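Local coordinates for protein glycerol-3-phosphate dehydrogenase [NAD(+)] 1 (Saccharomyces cerevisiae, PDB 4FGW) that reduces dihydroxyacetone phosphate to glycerol 3-phosphate with NADH, so that yeast accumulates glycerol under hyperosmotic stress, at residues A[245-256]-A[305-316]. Residues are numbered along the deposited sequence; the frame is centred on the assembly and turned at random.
Sequences KNVVALGCGFVE and TCAGGRNVKVAR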
loop_
_atom_site.group_PDB
_atom_site.type_symbol
_atom_site.label_atom_id
_atom_site.label_comp_id
_atom_site.label_asym_id
_atom_site.label_seq_id
_atom_site.Cartn_x
_atom_site.Cartn_y
_atom_site.Cartn_z
ATOM N N LYS A 245 10.632 -1.146 -6.405
ATOM C CA LYS A 245 9.311 -0.528 -6.591
ATOM C C LYS A 245 9.015 -0.241 -8.066
ATOM O O LYS A 245 7.860 -0.329 -8.487
ATOM C CB LYS A 245 9.155 0.760 -5.737
ATOM C CG LYS A 245 10.097 1.898 -6.148
ATOM C CD LYS A 245 9.986 3.127 -5.274
ATOM C CE LYS A 245 10.843 4.249 -5.813
ATOM N NZ LYS A 245 10.264 4.822 -7.052
ATOM N N ASN A 246 10.057 0.085 -8.847
ATOM C CA ASN A 246 9.912 0.411 -10.266
ATOM C C ASN A 246 9.619 -0.795 -11.139
ATOM O O ASN A 246 8.962 -0.647 -12.168
ATOM C CB ASN A 246 11.089 1.231 -10.764
ATOM C CG ASN A 246 11.338 2.471 -9.945
ATOM O OD1 ASN A 246 10.434 3.039 -9.325
ATOM N ND2 ASN A 246 12.580 2.884 -9.876
ATOM N N VAL A 247 10.049 -1.994 -10.704
ATOM C CA VAL A 247 9.759 -3.260 -11.395
ATOM C C VAL A 247 8.266 -3.548 -11.172
ATOM O O VAL A 247 7.554 -3.884 -12.124
ATOM C CB VAL A 247 10.668 -4.426 -10.915
ATOM C CG1 VAL A 247 10.256 -5.752 -11.555
ATOM C CG2 VAL A 247 12.139 -4.128 -11.199
ATOM N N VAL A 248 7.796 -3.351 -9.923
ATOM C CA VAL A 248 6.398 -3.515 -9.535
ATOM C C VAL A 248 5.498 -2.492 -10.278
ATOM O O VAL A 248 4.442 -2.871 -10.793
ATOM C CB VAL A 248 6.213 -3.452 -7.991
ATOM C CG1 VAL A 248 4.766 -3.745 -7.595
ATOM C CG2 VAL A 248 7.168 -4.408 -7.281
ATOM N N ALA A 249 5.932 -1.216 -10.355
ATOM C CA ALA A 249 5.201 -0.143 -11.044
ATOM C C ALA A 249 4.937 -0.493 -12.517
ATOM O O ALA A 249 3.896 -0.108 -13.058
ATOM C CB ALA A 249 5.962 1.173 -10.939
ATOM N N LEU A 250 5.860 -1.256 -13.146
ATOM C CA LEU A 250 5.701 -1.717 -14.527
ATOM C C LEU A 250 4.534 -2.704 -14.624
ATOM O O LEU A 250 3.682 -2.542 -15.494
ATOM C CB LEU A 250 6.996 -2.320 -15.097
ATOM C CG LEU A 250 8.162 -1.352 -15.382
ATOM C CD1 LEU A 250 9.437 -2.111 -15.647
ATOM C CD2 LEU A 250 7.867 -0.450 -16.584
ATOM N N GLY A 251 4.469 -3.657 -13.685
ATOM C CA GLY A 251 3.393 -4.639 -13.585
ATOM C C GLY A 251 2.033 -3.999 -13.385
ATOM O O GLY A 251 1.042 -4.497 -13.924
ATOM N N CYS A 252 1.980 -2.863 -12.637
ATOM C CA CYS A 252 0.754 -2.077 -12.389
ATOM C C CYS A 252 0.278 -1.387 -13.660
ATOM O O CYS A 252 -0.922 -1.389 -13.943
ATOM C CB CYS A 252 0.964 -1.064 -11.268
ATOM S SG CYS A 252 1.237 -1.805 -9.648
ATOM N N GLY A 253 1.222 -0.783 -14.385
ATOM C CA GLY A 253 0.966 -0.097 -15.646
ATOM C C GLY A 253 0.398 -1.029 -16.692
ATOM O O GLY A 253 -0.597 -0.690 -17.345
ATOM N N PHE A 254 0.995 -2.242 -16.813
ATOM C CA PHE A 254 0.541 -3.284 -17.737
ATOM C C PHE A 254 -0.919 -3.602 -17.465
ATOM O O PHE A 254 -1.753 -3.565 -18.369
ATOM C CB PHE A 254 1.379 -4.571 -17.579
ATOM C CG PHE A 254 2.848 -4.479 -17.919
ATOM C CD1 PHE A 254 3.772 -5.321 -17.313
ATOM C CD2 PHE A 254 3.308 -3.558 -18.854
ATOM C CE1 PHE A 254 5.131 -5.234 -17.623
ATOM C CE2 PHE A 254 4.663 -3.471 -19.162
ATOM C CZ PHE A 254 5.568 -4.310 -18.547
ATOM N N VAL A 255 -1.221 -3.850 -16.198
ATOM C CA VAL A 255 -2.536 -4.205 -15.698
ATOM C C VAL A 255 -3.590 -3.075 -15.848
ATOM O O VAL A 255 -4.736 -3.361 -16.204
ATOM C CB VAL A 255 -2.342 -4.797 -14.287
ATOM C CG1 VAL A 255 -3.127 -4.069 -13.205
ATOM C CG2 VAL A 255 -2.592 -6.290 -14.281
ATOM N N GLU A 256 -3.175 -1.807 -15.651
ATOM C CA GLU A 256 -4.021 -0.619 -15.818
ATOM C C GLU A 256 -4.341 -0.400 -17.305
ATOM O O GLU A 256 -5.515 -0.277 -17.658
ATOM C CB GLU A 256 -3.332 0.625 -15.240
ATOM C CG GLU A 256 -3.462 0.755 -13.732
ATOM C CD GLU A 256 -2.830 1.985 -13.106
ATOM O OE1 GLU A 256 -2.317 2.847 -13.855
ATOM O OE2 GLU A 256 -2.839 2.081 -11.859
ATOM N N THR A 305 4.714 5.407 -6.406
ATOM C CA THR A 305 5.344 5.004 -7.662
ATOM C C THR A 305 4.341 4.302 -8.575
ATOM O O THR A 305 4.283 4.594 -9.766
ATOM C CB THR A 305 6.606 4.182 -7.375
ATOM O OG1 THR A 305 7.454 4.933 -6.501
ATOM C CG2 THR A 305 7.369 3.816 -8.641
ATOM N N CYS A 306 3.539 3.402 -8.009
ATOM C CA CYS A 306 2.520 2.677 -8.747
ATOM C C CYS A 306 1.296 3.544 -9.098
ATOM O O CYS A 306 0.599 3.236 -10.059
ATOM C CB CYS A 306 2.132 1.412 -7.996
ATOM S SG CYS A 306 3.498 0.240 -7.768
ATOM N N ALA A 307 1.067 4.645 -8.354
ATOM C CA ALA A 307 -0.033 5.590 -8.597
ATOM C C ALA A 307 0.245 6.466 -9.825
ATOM O O ALA A 307 -0.642 6.650 -10.656
ATOM C CB ALA A 307 -0.270 6.461 -7.368
ATOM N N GLY A 308 1.464 6.990 -9.926
ATOM C CA GLY A 308 1.893 7.850 -11.022
ATOM C C GLY A 308 3.399 7.988 -11.083
ATOM O O GLY A 308 4.067 8.059 -10.046
ATOM N N GLY A 309 3.926 8.040 -12.300
ATOM C CA GLY A 309 5.359 8.168 -12.556
ATOM C C GLY A 309 5.777 7.588 -13.887
ATOM O O GLY A 309 4.941 7.029 -14.605
ATOM N N ARG A 310 7.084 7.701 -14.208
ATOM C CA ARG A 310 7.706 7.255 -15.470
ATOM C C ARG A 310 7.471 5.781 -15.779
ATOM O O ARG A 310 7.045 5.449 -16.887
ATOM C CB ARG A 310 9.218 7.541 -15.476
ATOM C CG ARG A 310 9.592 9.017 -15.503
ATOM C CD ARG A 310 11.099 9.212 -15.531
ATOM N NE ARG A 310 11.721 8.888 -14.244
ATOM C CZ ARG A 310 11.998 9.775 -13.294
ATOM N NH1 ARG A 310 11.729 11.063 -13.478
ATOM N NH2 ARG A 310 12.554 9.384 -12.155
ATOM N N ASN A 311 7.745 4.906 -14.798
ATOM C CA ASN A 311 7.623 3.451 -14.907
ATOM C C ASN A 311 6.201 2.977 -15.179
ATOM O O ASN A 311 6.001 2.208 -16.113
ATOM C CB ASN A 311 8.233 2.768 -13.683
ATOM C CG ASN A 311 9.697 3.089 -13.512
ATOM O OD1 ASN A 311 10.560 2.509 -14.168
ATOM N ND2 ASN A 311 10.007 4.046 -12.647
ATOM N N VAL A 312 5.211 3.452 -14.391
ATOM C CA VAL A 312 3.797 3.095 -14.567
ATOM C C VAL A 312 3.237 3.625 -15.910
ATOM O O VAL A 312 2.548 2.882 -16.610
ATOM C CB VAL A 312 2.912 3.403 -13.304
ATOM C CG1 VAL A 312 2.749 4.891 -13.049
ATOM C CG2 VAL A 312 1.550 2.724 -13.387
ATOM N N LYS A 313 3.606 4.875 -16.288
ATOM C CA LYS A 313 3.183 5.555 -17.519
ATOM C C LYS A 313 3.657 4.828 -18.783
ATOM O O LYS A 313 2.857 4.657 -19.707
ATOM C CB LYS A 313 3.659 7.022 -17.518
ATOM C CG LYS A 313 2.919 7.934 -18.492
ATOM C CD LYS A 313 3.285 9.399 -18.276
ATOM C CE LYS A 313 2.423 10.313 -19.115
ATOM N NZ LYS A 313 2.610 11.742 -18.752
ATOM N N VAL A 314 4.947 4.403 -18.823
ATOM C CA VAL A 314 5.532 3.674 -19.966
ATOM C C VAL A 314 4.824 2.332 -20.147
ATOM O O VAL A 314 4.382 2.013 -21.258
ATOM C CB VAL A 314 7.081 3.528 -19.867
ATOM C CG1 VAL A 314 7.620 2.469 -20.834
ATOM C CG2 VAL A 314 7.765 4.864 -20.122
ATOM N N ALA A 315 4.679 1.583 -19.033
ATOM C CA ALA A 315 4.038 0.276 -18.966
ATOM C C ALA A 315 2.578 0.320 -19.417
ATOM O O ALA A 315 2.115 -0.603 -20.088
ATOM C CB ALA A 315 4.138 -0.258 -17.557
ATOM N N ARG A 316 1.868 1.402 -19.054
ATOM C CA ARG A 316 0.471 1.665 -19.407
ATOM C C ARG A 316 0.339 1.850 -20.933
ATOM O O ARG A 316 -0.579 1.294 -21.540
ATOM C CB ARG A 316 -0.020 2.913 -18.653
ATOM C CG ARG A 316 -1.477 2.865 -18.265
ATOM C CD ARG A 316 -1.918 4.163 -17.619
ATOM N NE ARG A 316 -1.578 4.233 -16.196
ATOM C CZ ARG A 316 -0.930 5.247 -15.627
ATOM N NH1 ARG A 316 -0.526 6.281 -16.358
ATOM N NH2 ARG A 316 -0.680 5.235 -14.324
#
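E256 meets the R316 guanidinium edge-on: the carboxylate and guanidinium planes are only 13° apart, and NE and NH2 both grip OE1, a side-on salt bridge; one face of the guanidinium lies over V312 O. L250 O of its own helix lies above one face of the F254 ring, toward the rim, while A315 O approaches the ring edge and A315 CB sits 3.6 Å from F254 CE2. At the other end the amides of N246 and N311 stack, their planes 9° apart.

Between these ends, helix 235-257 of the all-helical C-terminal domain packs on helix 310-320; the axes of 245-256 and 310-316 come within 6.9 Å and cross at −37°. A249 is a knob among T305, C306, N311 and V312; V312 returns one among A249, C252, G253 and E256. The backbones close up at G253, whose CA packs against V312 O and A315 CB. CA-H...O contacts follow, R316 CA lying 3.3 Å from G253 O. C306 SG rests 3.6 Å from C252 SG.

K245 is probably the catalytic proton acceptor and N311 probably binds substrate, consistent with this end lining the active site. N311 OD1 is held by the backbone N of G340. The K245 chain runs extended until its last torsion bends it, so that NZ donates hydrogen bonds of 2.9 Å to both N246 OD1 and T305 OG1, the latter also hydrogen-bonded to D301 O.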